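Local coordinates for lipoprotein (Actinomyces odontolyticus, PDB 3UP9), which probably binds L-methionine, its pocket holding selenomethionine here, as a membrane lipoprotein of the NlpA family, at residues 9-14 / 35-40; 13-18 / 41-46; 47-52 / 60-65; 86-91 / 239-244; 95-100 / 167-172. All blocks are in the same frame, centred on the assembly; numbering follows the deposited sequence.

Contact 1 of 5, residues 9-14 / 35-40; sequences LTVGAT and IKLDIV
Leu37 pushes one methyl branch, CD2, into the notch between Leu9 and Val11. The methyl rests 4.1 Å from Leu9 CB and 4.2 Å from Val11 CG2, and Leu9 CD1 touches the same methyl. With chi1 at -58°, Leu37 CG stands anti to its own carbonyl carbon, and this turns the isobutyl end back toward strand 9-13. Farther along the same face Ile35 adds a looser bump, its CD1 4.4 Å from Leu9 CD1. Helix 213-223 lies over Leu9 through Ala215, Ile216 and Leu219, and Leu22 of helix 15-28 meets Val11, so this ridge of branched side chains is buried. The other face is shallower. There Thr10, modelled in two conformers, sets CG2 3.7 Å from Val40 CG2 in one of them, so this touch is less certain, and Asp38 lies obliquely beside it. Gly12 adds no bump of its own, and its CA makes a CA-H...O contact of 3.1 Å with Val40 O. Five backbone hydrogen bonds hold the register, among them Asp38 N to Leu9 O at 2.9 Å and Ala13 N to Val40 O at 2.8 Å. The two parallel strands, twisted by 31° and joined through helix 15-28, form a beta-alpha-beta crossover unit.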
# COMPACT_ATOMS: atom_id res chain seq x y z
N LEU A 9 -6.55 -11.33 -18.64
CA LEU A 9 -5.43 -10.64 -17.99
C LEU A 9 -5.12 -11.22 -16.63
O LEU A 9 -5.97 -11.17 -15.78
CB LEU A 9 -5.76 -9.17 -17.78
CG LEU A 9 -5.85 -8.18 -18.91
CD1 LEU A 9 -6.24 -6.82 -18.31
CD2 LEU A 9 -4.51 -8.05 -19.58
N THR A 10 -3.90 -11.72 -16.40
CA THR A 10 -3.50 -12.18 -15.08
C THR A 10 -3.00 -10.92 -14.30
O THR A 10 -2.03 -10.24 -14.71
CB THR A 10 -2.50 -13.39 -15.16
OG1 THR A 10 -2.99 -14.36 -16.11
CG2 THR A 10 -2.34 -14.10 -13.81
N VAL A 11 -3.71 -10.57 -13.22
CA VAL A 11 -3.38 -9.42 -12.43
C VAL A 11 -3.12 -9.84 -10.98
O VAL A 11 -4.00 -10.45 -10.34
CB VAL A 11 -4.51 -8.37 -12.42
CG1 VAL A 11 -4.02 -7.12 -11.73
CG2 VAL A 11 -5.00 -8.05 -13.82
N GLY A 12 -1.92 -9.50 -10.46
CA GLY A 12 -1.55 -9.73 -9.09
C GLY A 12 -1.95 -8.59 -8.17
O GLY A 12 -1.84 -7.44 -8.53
N ALA A 13 -2.43 -8.91 -6.97
CA ALA A 13 -3.03 -7.89 -6.12
C ALA A 13 -2.95 -8.35 -4.69
O ALA A 13 -3.06 -9.54 -4.43
CB ALA A 13 -4.48 -7.65 -6.51
N THR A 14 -2.76 -7.42 -3.76
CA THR A 14 -2.89 -7.76 -2.32
C THR A 14 -4.38 -7.99 -2.04
O THR A 14 -5.26 -7.48 -2.75
CB THR A 14 -2.25 -6.70 -1.39
OG1 THR A 14 -2.59 -5.38 -1.86
CG2 THR A 14 -0.70 -6.91 -1.32
N ILE A 35 -13.01 -7.90 -21.62
CA ILE A 35 -11.88 -8.56 -20.92
C ILE A 35 -12.34 -9.57 -19.81
O ILE A 35 -13.45 -9.52 -19.33
CB ILE A 35 -10.84 -7.55 -20.33
CG1 ILE A 35 -11.45 -6.74 -19.17
CG2 ILE A 35 -10.24 -6.63 -21.42
CD1 ILE A 35 -10.53 -5.69 -18.61
N LYS A 36 -11.44 -10.48 -19.45
CA LYS A 36 -11.60 -11.38 -18.32
C LYS A 36 -10.41 -11.16 -17.37
O LYS A 36 -9.27 -10.98 -17.82
CB LYS A 36 -11.65 -12.86 -18.76
CG LYS A 36 -12.91 -13.29 -19.50
CD LYS A 36 -12.90 -14.77 -19.85
CE LYS A 36 -14.18 -15.21 -20.60
NZ LYS A 36 -14.19 -16.67 -20.93
N LEU A 37 -10.67 -11.13 -16.07
CA LEU A 37 -9.58 -11.03 -15.11
C LEU A 37 -9.25 -12.36 -14.43
O LEU A 37 -10.12 -13.05 -13.94
CB LEU A 37 -9.84 -9.95 -14.07
CG LEU A 37 -10.08 -8.50 -14.52
CD1 LEU A 37 -10.31 -7.67 -13.27
CD2 LEU A 37 -8.91 -8.01 -15.37
N ASP A 38 -7.97 -12.67 -14.37
CA ASP A 38 -7.45 -13.80 -13.56
C ASP A 38 -6.72 -13.17 -12.36
O ASP A 38 -5.58 -12.81 -12.49
CB ASP A 38 -6.47 -14.65 -14.38
CG ASP A 38 -7.16 -15.62 -15.33
OD1 ASP A 38 -8.40 -15.61 -15.38
OD2 ASP A 38 -6.45 -16.43 -16.01
N ILE A 39 -7.39 -13.04 -11.21
CA ILE A 39 -6.83 -12.37 -10.07
C ILE A 39 -5.95 -13.36 -9.33
O ILE A 39 -6.41 -14.43 -8.99
CB ILE A 39 -7.91 -11.73 -9.15
CG1 ILE A 39 -8.81 -10.77 -9.96
CG2 ILE A 39 -7.26 -10.94 -8.02
CD1 ILE A 39 -10.21 -10.58 -9.43
N VAL A 40 -4.71 -12.95 -9.04
CA VAL A 40 -3.77 -13.70 -8.21
C VAL A 40 -3.43 -12.85 -6.99
O VAL A 40 -3.00 -11.68 -7.11
CB VAL A 40 -2.51 -14.13 -8.99
CG1 VAL A 40 -1.59 -14.92 -8.06
CG2 VAL A 40 -2.94 -14.93 -10.22

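Contact 2 of 5, residues 13-18 / 41-46; sequences ATPSPH and EYTDYV. With MSE (selenomethionine), chain B.
At the carboxyl ends of the parallel strands 7-13 and 35-41, beside the ligand pocket, Ala13 O accepts a 2.9 Å hydrogen bond from Tyr42 N. Beyond it the chains stay close. Tyr42 O faces Thr14 CA at 3.2 Å in a nearly straight CA-H...O contact (172°), and Pro15 CD presses on the same oxygen, also at 3.2 Å. The extended Glu41 reaches across the proline ring, its OE1 3.7 Å from Pro15 CB. Segments that follow strand ends line the cleft in periplasmic-binding-protein folds; here helix 15-28 supplies His18 and the loop 41-46 supplies Tyr45. Tyr45 offers a ring face, the ligand methyl CE standing 3.2 Å above its plane and over its centre. His18 offers an edge: its CE1 lies 3.5 Å from the ligand N, and Asn202 OD1 accepts from NE2, which helps set the imidazole's rotation. Just before Tyr45, Asp44 OD1 caps Gln47 N, where helix 46-53 begins.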
# COMPACT_ATOMS: atom_id res chain seq x y z
N ALA A 13 -2.43 -8.91 -6.97
CA ALA A 13 -3.03 -7.89 -6.12
C ALA A 13 -2.95 -8.35 -4.69
O ALA A 13 -3.06 -9.54 -4.43
CB ALA A 13 -4.48 -7.65 -6.51
N THR A 14 -2.76 -7.42 -3.76
CA THR A 14 -2.89 -7.76 -2.32
C THR A 14 -4.38 -7.99 -2.04
O THR A 14 -5.26 -7.48 -2.75
CB THR A 14 -2.25 -6.70 -1.39
OG1 THR A 14 -2.59 -5.38 -1.86
CG2 THR A 14 -0.70 -6.91 -1.32
N PRO A 15 -4.71 -8.76 -1.02
CA PRO A 15 -6.16 -9.12 -0.97
C PRO A 15 -7.14 -7.97 -0.73
O PRO A 15 -8.22 -7.97 -1.33
CB PRO A 15 -6.24 -10.10 0.18
CG PRO A 15 -4.87 -10.62 0.32
CD PRO A 15 -3.90 -9.60 -0.13
N SER A 16 -6.82 -7.04 0.17
CA SER A 16 -7.76 -5.95 0.50
C SER A 16 -7.00 -4.65 0.57
O SER A 16 -6.01 -4.56 1.27
CB SER A 16 -8.50 -6.22 1.81
OG SER A 16 -9.56 -5.31 1.93
N PRO A 17 -7.46 -3.62 -0.14
CA PRO A 17 -8.63 -3.52 -1.04
C PRO A 17 -8.49 -4.11 -2.47
O PRO A 17 -9.52 -4.30 -3.16
CB PRO A 17 -8.85 -2.00 -1.14
CG PRO A 17 -7.48 -1.42 -0.97
CD PRO A 17 -6.79 -2.32 0.03
N HIS A 18 -7.26 -4.35 -2.90
CA HIS A 18 -6.98 -4.48 -4.32
C HIS A 18 -7.70 -5.66 -4.95
O HIS A 18 -8.41 -5.47 -5.92
CB HIS A 18 -5.47 -4.55 -4.57
CG HIS A 18 -4.70 -3.45 -3.88
ND1 HIS A 18 -4.43 -3.49 -2.58
CD2 HIS A 18 -4.16 -2.25 -4.37
CE1 HIS A 18 -3.76 -2.35 -2.25
NE2 HIS A 18 -3.61 -1.60 -3.34
N GLU A 41 -3.68 -13.40 -5.80
CA GLU A 41 -3.51 -12.65 -4.56
C GLU A 41 -2.08 -12.84 -4.04
O GLU A 41 -1.47 -13.91 -4.23
CB GLU A 41 -4.57 -13.09 -3.55
CG GLU A 41 -5.94 -12.60 -3.98
CD GLU A 41 -7.03 -12.81 -2.96
OE1 GLU A 41 -6.77 -13.16 -1.78
OE2 GLU A 41 -8.18 -12.62 -3.41
N TYR A 42 -1.49 -11.76 -3.53
CA TYR A 42 -0.09 -11.78 -3.07
C TYR A 42 -0.18 -11.15 -1.70
O TYR A 42 -1.03 -10.26 -1.49
CB TYR A 42 0.81 -10.98 -3.99
CG TYR A 42 1.33 -11.69 -5.21
CD1 TYR A 42 2.52 -12.40 -5.17
CD2 TYR A 42 0.61 -11.68 -6.43
CE1 TYR A 42 2.99 -13.08 -6.29
CE2 TYR A 42 1.08 -12.36 -7.55
CZ TYR A 42 2.26 -13.06 -7.48
OH TYR A 42 2.71 -13.75 -8.57
N THR A 43 0.67 -11.57 -0.75
CA THR A 43 0.60 -11.00 0.62
C THR A 43 1.84 -10.15 1.01
O THR A 43 1.84 -9.56 2.09
CB THR A 43 0.25 -12.03 1.70
OG1 THR A 43 1.02 -13.15 1.52
CG2 THR A 43 -1.27 -12.51 1.66
N ASP A 44 2.85 -10.08 0.16
CA ASP A 44 4.01 -9.21 0.37
C ASP A 44 4.28 -8.34 -0.88
O ASP A 44 3.63 -8.49 -1.91
CB ASP A 44 5.27 -10.01 0.79
CG ASP A 44 6.15 -10.36 -0.37
OD1 ASP A 44 5.59 -10.40 -1.47
OD2 ASP A 44 7.40 -10.55 -0.23
N TYR A 45 5.26 -7.43 -0.77
CA TYR A 45 5.45 -6.37 -1.74
C TYR A 45 6.46 -6.71 -2.82
O TYR A 45 6.34 -6.20 -3.92
CB TYR A 45 5.83 -5.07 -1.02
CG TYR A 45 4.73 -4.40 -0.17
CD1 TYR A 45 3.39 -4.64 -0.41
CD2 TYR A 45 5.07 -3.45 0.81
CE1 TYR A 45 2.41 -4.01 0.32
CE2 TYR A 45 4.09 -2.78 1.54
CZ TYR A 45 2.76 -3.07 1.29
OH TYR A 45 1.75 -2.42 1.96
N VAL A 46 7.43 -7.57 -2.50
CA VAL A 46 8.51 -7.96 -3.38
C VAL A 46 8.01 -8.80 -4.57
O VAL A 46 8.32 -8.55 -5.74
CB VAL A 46 9.64 -8.70 -2.58
CG1 VAL A 46 10.67 -9.27 -3.52
CG2 VAL A 46 10.33 -7.74 -1.61
N MSE B . -1.31 -0.78 -0.32
CA MSE B . -0.11 -0.09 0.22
C MSE B . -0.34 1.37 0.52
O MSE B . -1.13 2.04 -0.19
OXT MSE B . 0.29 1.84 1.48
CB MSE B . 1.02 -0.20 -0.77
CG MSE B . 2.38 0.37 -0.25
SE MSE B . 3.73 0.20 -1.59
CE MSE B . 3.72 -1.76 -2.02

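Contact 3 of 5, residues 47-52 / 60-65; sequences QPNTAL and NFYQTV. With MSE (selenomethionine), chain B.
Asn49 and Gln63 approach from opposite directions and pair through their amides. Gln63 NE2 gives its hydrogen to an in-plane lone pair of Asn49 OD1 at 2.8 Å, and Asn49 ND2 returns a bond of 2.8 Å to Gln63 OE1. The amide planes are 37° apart, so the ring of bonds is buckled. Asn60 ND2 adds a second bond to Asn49 OD1 (2.9 Å) and a weak one to Pro48 O. Two donors thus grip one buried oxygen and settle which way the Asn49 amide is turned. The tight packing continues at Tyr62, whose ring is sandwiched between Pro48 CG, 3.7 Å from the centroid over one face, and Gln63 CB over the other. Leu52 is looser, touching Asn60 ND2 with CB at 3.9 Å, while on the solvent side of the helix Gln47 leads outward. Past the amide cluster, Tyr62, Gln63 and Thr64 reach the selenomethionine, Thr64 CG2 lying 3.2 Å from ligand O. The helix therefore backs the wall of the amino-acid-binding pocket.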
# COMPACT_ATOMS: atom_id res chain seq x y z
N GLN A 47 7.14 -9.73 -4.26
CA GLN A 47 6.76 -10.79 -5.15
C GLN A 47 5.94 -10.41 -6.37
O GLN A 47 6.20 -10.92 -7.43
CB GLN A 47 5.99 -11.81 -4.31
CG GLN A 47 6.55 -13.18 -4.32
CD GLN A 47 7.42 -13.47 -3.16
OE1 GLN A 47 8.64 -13.40 -3.29
NE2 GLN A 47 6.82 -13.91 -2.05
N PRO A 48 4.93 -9.52 -6.25
CA PRO A 48 4.18 -9.08 -7.46
C PRO A 48 5.00 -8.35 -8.53
O PRO A 48 4.74 -8.48 -9.72
CB PRO A 48 3.14 -8.08 -6.90
CG PRO A 48 3.04 -8.39 -5.46
CD PRO A 48 4.39 -8.88 -5.03
N ASN A 49 6.00 -7.59 -8.11
CA ASN A 49 6.83 -6.87 -9.05
C ASN A 49 7.79 -7.88 -9.75
O ASN A 49 7.93 -7.82 -10.97
CB ASN A 49 7.55 -5.68 -8.40
CG ASN A 49 6.76 -4.35 -8.49
OD1 ASN A 49 5.71 -4.28 -9.13
ND2 ASN A 49 7.28 -3.28 -7.81
N THR A 50 8.33 -8.85 -8.99
CA THR A 50 9.14 -9.92 -9.56
C THR A 50 8.30 -10.73 -10.59
O THR A 50 8.73 -11.00 -11.70
CB THR A 50 9.71 -10.83 -8.42
OG1 THR A 50 10.65 -10.08 -7.65
CG2 THR A 50 10.40 -12.07 -8.96
N ALA A 51 7.10 -11.12 -10.22
CA ALA A 51 6.22 -11.86 -11.14
C ALA A 51 5.90 -11.03 -12.38
O ALA A 51 5.91 -11.59 -13.45
CB ALA A 51 4.91 -12.31 -10.45
N LEU A 52 5.59 -9.72 -12.23
CA LEU A 52 5.41 -8.82 -13.42
C LEU A 52 6.69 -8.79 -14.25
O LEU A 52 6.64 -8.96 -15.45
CB LEU A 52 5.01 -7.39 -13.04
CG LEU A 52 4.79 -6.41 -14.18
CD1 LEU A 52 3.76 -7.03 -15.13
CD2 LEU A 52 4.39 -5.02 -13.66
N ASN A 60 0.06 -5.70 -12.22
CA ASN A 60 -0.24 -5.85 -10.79
C ASN A 60 -0.92 -4.58 -10.29
O ASN A 60 -0.82 -3.52 -10.90
CB ASN A 60 0.97 -6.30 -9.91
CG ASN A 60 2.12 -5.30 -9.88
OD1 ASN A 60 1.90 -4.09 -9.80
ND2 ASN A 60 3.37 -5.81 -9.92
N PHE A 61 -1.65 -4.72 -9.20
CA PHE A 61 -2.38 -3.62 -8.60
C PHE A 61 -2.24 -3.77 -7.09
O PHE A 61 -3.02 -4.48 -6.45
CB PHE A 61 -3.85 -3.59 -9.06
CG PHE A 61 -4.67 -2.55 -8.37
CD1 PHE A 61 -4.19 -1.24 -8.22
CD2 PHE A 61 -5.92 -2.87 -7.83
CE1 PHE A 61 -4.96 -0.28 -7.56
CE2 PHE A 61 -6.70 -1.91 -7.18
CZ PHE A 61 -6.21 -0.61 -7.03
N TYR A 62 -1.19 -3.15 -6.54
CA TYR A 62 -0.88 -3.27 -5.11
C TYR A 62 0.02 -2.16 -4.58
O TYR A 62 0.16 -2.05 -3.40
CB TYR A 62 -0.20 -4.61 -4.81
CG TYR A 62 1.29 -4.65 -5.05
CD1 TYR A 62 1.81 -4.76 -6.33
CD2 TYR A 62 2.18 -4.58 -4.00
CE1 TYR A 62 3.18 -4.79 -6.56
CE2 TYR A 62 3.53 -4.60 -4.23
CZ TYR A 62 4.03 -4.68 -5.52
OH TYR A 62 5.40 -4.72 -5.72
N GLN A 63 0.66 -1.37 -5.46
CA GLN A 63 1.73 -0.51 -5.04
C GLN A 63 1.45 0.99 -5.28
O GLN A 63 0.59 1.37 -6.07
CB GLN A 63 3.04 -0.96 -5.67
CG GLN A 63 3.30 -0.47 -7.06
CD GLN A 63 4.41 -1.25 -7.73
OE1 GLN A 63 5.56 -1.06 -7.39
NE2 GLN A 63 4.05 -2.12 -8.67
N THR A 64 2.17 1.82 -4.54
CA THR A 64 2.03 3.24 -4.51
C THR A 64 3.06 3.76 -5.48
O THR A 64 4.03 3.10 -5.80
CB THR A 64 2.26 3.84 -3.07
OG1 THR A 64 3.63 3.58 -2.63
CG2 THR A 64 1.25 3.26 -2.03
N VAL A 65 2.84 4.99 -5.93
CA VAL A 65 3.70 5.67 -6.88
C VAL A 65 5.11 5.83 -6.35
O VAL A 65 6.04 5.54 -7.07
CB VAL A 65 3.04 6.97 -7.44
CG1 VAL A 65 4.09 7.98 -7.98
CG2 VAL A 65 2.01 6.62 -8.52
N MSE B . -1.31 -0.78 -0.32
CA MSE B . -0.11 -0.09 0.22
C MSE B . -0.34 1.37 0.52
O MSE B . -1.13 2.04 -0.19
OXT MSE B . 0.29 1.84 1.48
CB MSE B . 1.02 -0.20 -0.77
CG MSE B . 2.38 0.37 -0.25
SE MSE B . 3.73 0.20 -1.59
CE MSE B . 3.72 -1.76 -2.02

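Contact 4 of 5, residues 86-91 / 239-244; sequences HLEPLG and GSVIPA. With MSE (selenomethionine), chain B.
Glu88 lies against the backbone of Ser240, its CB 3.7 Å from Ser240 O, and carries its carboxylate to the ligand, where OE1 accepts a 2.6 Å hydrogen bond from the selenomethionine N. Asn176 N also bonds to that oxygen. In the next shell His86 NE2 donates to Glu88 OE2 at 2.9 Å, arriving on the anti lone pair, with the oxygen 3° from the imidazole plane. A chi1 of 69°, with CG between backbone N and carbonyl carbon, swings the ring into line with the glutamate. Val241 CG1 sits against this ring, 3.9 Å from His86 CD2. The backbones pair at the residue between them: Leu87 N bonds to Ile242 O at 2.9 Å and Ile242 N to Leu87 O at 2.8 Å, an antiparallel hydrogen-bonded pair. Pro89 CG wedges against Ile242 CD1 at 3.8 Å. Strand 86-87 is thereby held between strand 201-207, through Asn202, and strand 242-243, whose Pro243 packs on helix 226-235; farther along, Leu90 reaches helix 115-127.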
# COMPACT_ATOMS: atom_id res chain seq x y z
N HIS A 86 -6.64 4.79 -5.51
CA HIS A 86 -6.99 5.07 -4.15
C HIS A 86 -5.76 5.25 -3.29
O HIS A 86 -4.67 4.84 -3.65
CB HIS A 86 -7.82 3.94 -3.58
CG HIS A 86 -7.04 2.66 -3.38
ND1 HIS A 86 -7.00 1.71 -4.31
CD2 HIS A 86 -6.28 2.22 -2.33
CE1 HIS A 86 -6.23 0.70 -3.86
NE2 HIS A 86 -5.80 1.01 -2.65
N LEU A 87 -5.99 5.90 -2.15
CA LEU A 87 -5.05 6.09 -1.10
C LEU A 87 -5.47 5.25 0.11
O LEU A 87 -6.68 5.14 0.41
CB LEU A 87 -5.07 7.59 -0.73
CG LEU A 87 -4.24 8.09 0.43
CD1 LEU A 87 -2.79 8.07 -0.06
CD2 LEU A 87 -4.71 9.51 0.82
N GLU A 88 -4.48 4.66 0.77
CA GLU A 88 -4.63 4.00 2.07
C GLU A 88 -3.82 4.76 3.10
O GLU A 88 -2.61 4.56 3.15
CB GLU A 88 -4.09 2.57 2.02
CG GLU A 88 -4.93 1.52 1.32
CD GLU A 88 -4.08 0.39 0.75
OE1 GLU A 88 -3.14 -0.05 1.44
OE2 GLU A 88 -4.31 -0.04 -0.40
N PRO A 89 -4.47 5.64 3.92
CA PRO A 89 -3.72 6.32 4.93
C PRO A 89 -2.89 5.37 5.84
O PRO A 89 -3.35 4.31 6.28
CB PRO A 89 -4.81 7.08 5.71
CG PRO A 89 -5.93 7.28 4.74
CD PRO A 89 -5.90 5.98 4.00
N LEU A 90 -1.63 5.75 6.07
CA LEU A 90 -0.75 4.96 6.90
C LEU A 90 -1.11 5.24 8.35
O LEU A 90 -1.44 6.39 8.72
CB LEU A 90 0.71 5.31 6.61
CG LEU A 90 1.80 4.40 7.17
CD1 LEU A 90 1.70 2.94 6.65
CD2 LEU A 90 3.15 5.06 6.90
N GLY A 91 -1.09 4.19 9.16
CA GLY A 91 -1.41 4.35 10.57
C GLY A 91 -0.37 3.78 11.52
O GLY A 91 0.41 2.90 11.18
N GLY A 239 -12.68 5.16 6.69
CA GLY A 239 -11.48 5.94 6.34
C GLY A 239 -10.22 5.19 5.90
O GLY A 239 -9.19 5.83 5.69
N SER A 240 -10.28 3.86 5.75
CA SER A 240 -9.07 3.06 5.43
C SER A 240 -8.65 3.04 3.96
O SER A 240 -7.47 2.79 3.62
CB SER A 240 -9.21 1.60 5.91
OG SER A 240 -9.72 1.56 7.22
N VAL A 241 -9.61 3.32 3.09
CA VAL A 241 -9.38 3.26 1.65
C VAL A 241 -10.17 4.43 1.08
O VAL A 241 -11.38 4.46 1.21
CB VAL A 241 -9.86 1.93 1.02
CG1 VAL A 241 -9.68 2.01 -0.49
CG2 VAL A 241 -9.15 0.72 1.64
N ILE A 242 -9.47 5.39 0.47
CA ILE A 242 -10.11 6.62 -0.05
C ILE A 242 -9.89 6.67 -1.56
O ILE A 242 -8.76 6.58 -2.00
CB ILE A 242 -9.47 7.86 0.65
CG1 ILE A 242 -9.52 7.72 2.19
CG2 ILE A 242 -10.08 9.19 0.20
CD1 ILE A 242 -8.88 8.91 2.92
N PRO A 243 -10.96 6.80 -2.37
CA PRO A 243 -10.73 7.03 -3.79
C PRO A 243 -9.79 8.24 -4.06
O PRO A 243 -9.93 9.28 -3.41
CB PRO A 243 -12.13 7.41 -4.31
CG PRO A 243 -13.05 6.88 -3.29
CD PRO A 243 -12.36 7.08 -2.02
N ALA A 244 -8.94 8.13 -5.08
CA ALA A 244 -7.98 9.21 -5.41
C ALA A 244 -8.38 9.96 -6.66
O ALA A 244 -7.54 10.52 -7.29
CB ALA A 244 -6.58 8.63 -5.57
N MSE B . -1.31 -0.78 -0.32
CA MSE B . -0.11 -0.09 0.22
C MSE B . -0.34 1.37 0.52
O MSE B . -1.13 2.04 -0.19
OXT MSE B . 0.29 1.84 1.48
CB MSE B . 1.02 -0.20 -0.77
CG MSE B . 2.38 0.37 -0.25
SE MSE B . 3.73 0.20 -1.59
CE MSE B . 3.72 -1.76 -2.02
O HOH W 1 -5.44 2.40 5.50

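Contact 5 of 5, residues 95-100 / 167-172; sequences NKHKSL and DFDYAV
Two side-chain hydrogen bonds carry the contact. His97 NE2 points straight at Asp169 OD1 (2.8 Å, 177°), with the oxygen in the imidazole plane but met on its anti side and somewhat out of the carboxylate plane. Asp169 OD2 accepts from Thr108 N, so the carboxylate is held at both oxygens and in turn fixes the imidazole. Tyr170 OH donates to Ser99 O at 2.6 Å, the oxygen lying at the edge of the phenol ring. A water bridges the two segments, accepting from Asn95 N (2.8 Å) and lying 2.7 Å from Phe168 O. Among the aromatic contacts, the His97 and Tyr170 rings are near parallel (planes at 22°) but slid apart, centroids 5.1 Å apart. Leu100 makes the fuller one: with CG anti to its backbone N (chi1 -164°), it lays CD1 over the centre of a Tyr170 face, 3.8 Å from the centroid, a CH-pi contact. Along the more exposed flank Lys96 runs its CE past Phe168 O at 3.6 Å to bond through NZ with Asp166 O. The loop 95-100 follows strand 91-93 and folds over the start of strand 170-173, which lies between strands 91-93 and 107-112.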
# COMPACT_ATOMS: atom_id res chain seq x y z
N ASN A 95 -1.61 -2.62 20.26
CA ASN A 95 -2.48 -3.34 21.17
C ASN A 95 -2.22 -3.05 22.65
O ASN A 95 -2.89 -3.64 23.50
CB ASN A 95 -2.39 -4.85 20.94
CG ASN A 95 -2.97 -5.28 19.63
OD1 ASN A 95 -3.79 -4.60 19.02
ND2 ASN A 95 -2.52 -6.40 19.17
N LYS A 96 -1.26 -2.15 22.95
CA LYS A 96 -0.80 -1.93 24.35
C LYS A 96 -1.14 -0.52 24.84
O LYS A 96 -1.21 -0.27 26.03
CB LYS A 96 0.73 -2.26 24.54
CG LYS A 96 1.09 -3.76 24.29
CD LYS A 96 2.60 -4.15 24.27
CE LYS A 96 2.92 -5.54 23.73
NZ LYS A 96 1.84 -6.50 24.12
N HIS A 97 -1.36 0.41 23.90
CA HIS A 97 -1.59 1.83 24.18
C HIS A 97 -2.61 2.41 23.19
O HIS A 97 -2.79 1.88 22.08
CB HIS A 97 -0.27 2.63 24.08
CG HIS A 97 0.91 1.98 24.77
ND1 HIS A 97 1.06 1.99 26.12
CD2 HIS A 97 2.01 1.30 24.26
CE1 HIS A 97 2.20 1.31 26.46
NE2 HIS A 97 2.79 0.88 25.32
N LYS A 98 -3.25 3.51 23.59
CA LYS A 98 -4.15 4.25 22.70
C LYS A 98 -3.52 5.65 22.33
O LYS A 98 -4.06 6.39 21.52
CB LYS A 98 -5.55 4.38 23.34
CG LYS A 98 -6.76 3.54 22.85
CD LYS A 98 -7.01 2.21 23.49
CE LYS A 98 -8.43 2.02 24.12
NZ LYS A 98 -9.62 1.79 23.30
N SER A 99 -2.37 5.99 22.91
CA SER A 99 -1.69 7.27 22.62
C SER A 99 -0.21 7.03 22.41
O SER A 99 0.41 6.31 23.18
CB SER A 99 -1.83 8.29 23.77
OG SER A 99 -1.04 9.45 23.54
N LEU A 100 0.35 7.64 21.37
CA LEU A 100 1.80 7.64 21.15
C LEU A 100 2.59 8.33 22.29
O LEU A 100 3.75 8.04 22.51
CB LEU A 100 2.11 8.26 19.77
CG LEU A 100 3.47 8.08 19.12
CD1 LEU A 100 3.82 6.59 19.13
CD2 LEU A 100 3.42 8.65 17.70
N ASP A 167 4.35 -7.98 20.37
CA ASP A 167 5.69 -7.84 20.95
C ASP A 167 6.10 -6.43 21.29
O ASP A 167 6.80 -6.20 22.26
CB ASP A 167 6.68 -8.39 19.93
CG ASP A 167 6.32 -9.79 19.50
OD1 ASP A 167 6.14 -10.63 20.41
OD2 ASP A 167 6.21 -10.01 18.28
N PHE A 168 5.68 -5.48 20.46
CA PHE A 168 6.14 -4.11 20.53
C PHE A 168 5.00 -3.15 21.03
O PHE A 168 3.80 -3.41 20.90
CB PHE A 168 6.66 -3.67 19.14
CG PHE A 168 7.72 -4.58 18.52
CD1 PHE A 168 8.74 -5.13 19.29
CD2 PHE A 168 7.73 -4.82 17.15
CE1 PHE A 168 9.73 -5.95 18.71
CE2 PHE A 168 8.70 -5.63 16.56
CZ PHE A 168 9.70 -6.20 17.34
N ASP A 169 5.41 -2.00 21.54
CA ASP A 169 4.47 -0.98 22.03
C ASP A 169 3.56 -0.42 20.90
O ASP A 169 2.38 -0.16 21.11
CB ASP A 169 5.28 0.13 22.73
CG ASP A 169 5.93 -0.35 24.06
OD1 ASP A 169 5.17 -0.55 25.04
OD2 ASP A 169 7.18 -0.46 24.12
N TYR A 170 4.13 -0.26 19.71
CA TYR A 170 3.43 0.29 18.55
C TYR A 170 3.99 -0.36 17.33
O TYR A 170 5.08 -0.90 17.37
CB TYR A 170 3.65 1.83 18.38
CG TYR A 170 3.31 2.62 19.61
CD1 TYR A 170 4.22 2.74 20.64
CD2 TYR A 170 2.08 3.16 19.78
CE1 TYR A 170 3.90 3.39 21.81
CE2 TYR A 170 1.76 3.83 20.93
CZ TYR A 170 2.67 3.95 21.96
OH TYR A 170 2.36 4.66 23.13
N ALA A 171 3.26 -0.28 16.21
CA ALA A 171 3.87 -0.61 14.90
C ALA A 171 3.27 0.30 13.84
O ALA A 171 2.10 0.65 13.97
CB ALA A 171 3.63 -2.08 14.55
N VAL A 172 4.06 0.73 12.85
CA VAL A 172 3.51 1.51 11.71
C VAL A 172 3.12 0.55 10.60
O VAL A 172 3.93 -0.26 10.18
CB VAL A 172 4.49 2.61 11.21
CG1 VAL A 172 3.78 3.54 10.21
CG2 VAL A 172 5.05 3.42 12.42
O HOH W 2 1.15 -3.21 20.48

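In the fold
Contacts 1, 2 and 3 form one block: contacts 1 and 2 share Ala13 and Thr14, the centres of contacts 2 and 3 are about 8 Å apart, and contact 3 joins contact 1 through a probable Gly12 O to Phe61 N hydrogen bond of 2.8 Å. Contact 4 belongs to the same mixed sheet and meets contact 2 at the pocket, His18 CE1 lying 3.0 Å from Glu88 OE2. Contacts 2, 3 and 4 all touch selenomethionine. Contact 5, in the other sheet, is far from contact 1 (centres about 35 Å apart) but touches contact 4, Val172 CG1 meeting Leu90 CD2 at 3.7 Å. Two sheets with ligand between them are consistent with a two-lobed binding protein.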